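PDB 6HC6: aminopeptidase YwaD from Bacillus subtilis, which catalyses the hydrolysis of N-terminal residues such as arginine, lysine and leucine from peptides, using two zinc ions per subunit. Local coordinates for residues Met270-Met273 against Ala274-Lys278. Numbering follows the deposited sequence.
With ACT (acetate ion), chain G.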
loop_
_atom_site.group_PDB
_atom_site.type_symbol
_atom_site.label_atom_id
_atom_site.label_comp_id
_atom_site.label_asym_id
_atom_site.label_seq_id
_atom_site.Cartn_x
_atom_site.Cartn_y
_atom_site.Cartn_z
ATOM N N MET A 270 -2.296 3.725 14.490
ATOM C CA MET A 270 -2.011 5.153 14.444
ATOM C C MET A 270 -3.077 5.948 15.198
ATOM O O MET A 270 -2.754 6.856 15.976
ATOM C CB MET A 270 -1.916 5.596 12.983
ATOM C CG MET A 270 -1.668 7.101 12.801
ATOM S SD MET A 270 -3.215 8.021 12.693
ATOM C CE MET A 270 -3.796 7.555 11.051
ATOM N N LEU A 271 -4.354 5.621 14.994
ATOM C CA LEU A 271 -5.414 6.395 15.643
ATOM C C LEU A 271 -5.431 6.159 17.145
ATOM O O LEU A 271 -5.649 7.093 17.925
ATOM C CB LEU A 271 -6.770 6.048 15.025
ATOM C CG LEU A 271 -6.955 6.625 13.635
ATOM C CD1 LEU A 271 -8.196 6.030 12.969
ATOM C CD2 LEU A 271 -7.072 8.161 13.719
ATOM N N GLU A 272 -5.204 4.917 17.576
ATOM C CA GLU A 272 -5.170 4.663 19.011
ATOM C C GLU A 272 -3.946 5.299 19.652
ATOM O O GLU A 272 -4.017 5.776 20.793
ATOM C CB GLU A 272 -5.209 3.158 19.285
ATOM C CG GLU A 272 -5.014 2.785 20.743
ATOM C CD GLU A 272 -6.158 3.228 21.653
ATOM O OE1 GLU A 272 -7.144 3.839 21.177
ATOM O OE2 GLU A 272 -6.061 2.968 22.861
ATOM N N MET A 273 -2.819 5.346 18.938
ATOM C CA MET A 273 -1.677 6.064 19.492
ATOM C C MET A 273 -1.998 7.543 19.651
ATOM O O MET A 273 -1.624 8.165 20.654
ATOM C CB MET A 273 -0.438 5.879 18.617
ATOM C CG MET A 273 0.821 6.471 19.248
ATOM S SD MET A 273 2.145 6.661 18.036
ATOM C CE MET A 273 1.990 5.078 17.146
ATOM N N ALA A 274 -2.702 8.123 18.673
ATOM C CA ALA A 274 -3.124 9.516 18.801
ATOM C C ALA A 274 -4.010 9.717 20.025
ATOM O O ALA A 274 -3.906 10.737 20.717
ATOM C CB ALA A 274 -3.851 9.954 17.534
ATOM N N ARG A 275 -4.896 8.759 20.307
ATOM C CA ARG A 275 -5.701 8.848 21.522
ATOM C C ARG A 275 -4.826 8.814 22.765
ATOM O O ARG A 275 -5.044 9.584 23.710
ATOM C CB ARG A 275 -6.732 7.717 21.575
ATOM C CG ARG A 275 -7.719 7.898 22.735
ATOM C CD ARG A 275 -8.526 6.645 23.031
ATOM N NE ARG A 275 -7.697 5.546 23.537
ATOM C CZ ARG A 275 -7.337 5.388 24.808
ATOM N NH1 ARG A 275 -7.724 6.263 25.739
ATOM N NH2 ARG A 275 -6.581 4.350 25.151
ATOM N N VAL A 276 -3.832 7.924 22.791
ATOM C CA VAL A 276 -2.963 7.834 23.961
ATOM C C VAL A 276 -2.147 9.110 24.130
ATOM O O VAL A 276 -1.996 9.625 25.243
ATOM C CB VAL A 276 -2.042 6.605 23.858
ATOM C CG1 VAL A 276 -1.044 6.624 25.021
ATOM C CG2 VAL A 276 -2.871 5.343 23.900
ATOM N N LEU A 277 -1.573 9.609 23.035
ATOM C CA LEU A 277 -0.673 10.754 23.088
ATOM C C LEU A 277 -1.408 12.077 23.232
ATOM O O LEU A 277 -0.759 13.101 23.483
ATOM C CB LEU A 277 0.198 10.777 21.835
ATOM C CG LEU A 277 1.087 9.543 21.723
ATOM C CD1 LEU A 277 1.881 9.591 20.443
ATOM C CD2 LEU A 277 2.003 9.496 22.929
ATOM N N LYS A 278 -2.734 12.072 23.086
ATOM C CA LYS A 278 -3.523 13.290 23.221
ATOM C C LYS A 278 -3.201 14.018 24.521
ATOM O O LYS A 278 -3.014 15.240 24.528
ATOM C CB LYS A 278 -5.009 12.936 23.148
ATOM C CG LYS A 278 -5.967 14.060 23.471
ATOM C CD LYS A 278 -7.383 13.516 23.683
ATOM C CE LYS A 278 -7.408 12.384 24.704
ATOM N NZ LYS A 278 -8.757 12.191 25.311
HETATM C C ACT G . -10.327 8.323 26.474
HETATM O O ACT G . -9.089 8.438 26.281
HETATM O OXT ACT G . -10.929 7.810 27.462
HETATM C CH3 ACT G . -11.246 8.884 25.352
#
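An i to i+3 salt bridge between E272 and R275 marks the last turns of helix 260-277. This helix is the crossover of a beta-alpha-beta unit in the M28 peptidase domain, between strands 244-250 and 285-291. R275 grips the E272 carboxylate side-on with two nitrogens, one to each oxygen. R275 NE donates to E272 OE1 at 3.0 Å, and R275 NH2 donates to E272 OE2 at 2.7 Å. Both oxygens lie in the guanidinium plane. The nitrogens come in on the syn sides of the oxygens, but tilted well out of the carboxylate plane. The two flat groups are not coplanar: their planes stand 34° apart. E272 reaches forward because its chain bends at chi2 (67°), which lays it alongside R275. Its two oxygens take further hydrogen bonds, OE2 from K44 N and OE1 from H47 ND1, so the buried carboxylate ties the N-terminal region to this helix. An acetate, probably from the crystallisation liquor, accepts a hydrogen bond from R275 NH1 at the guanidinium edge. A leucine in place of R275 would probably cost the buried E272 carboxylate its two guanidinium bonds and leave its charge without this cationic mate, held by K44 N and H47 ND1.

M273 and L277 run side by side one turn apart. M273 CG packs on L277 CD1 at 3.5 Å, and both side chains touch V426 of helix 412-430. A274 and L277 also rest on F288, so this part of the helix meets both strand 285-291 and helix 412-430. The backbone keeps its i to i+4 hydrogen bonds: A274 N to M270 O, R275 N to L271 O and V276 N to E272 O. The next bond, from L277 N to M273 O, is 2.8 Å long and nearly follows the carbonyl direction, with a C=O...N angle of 163°.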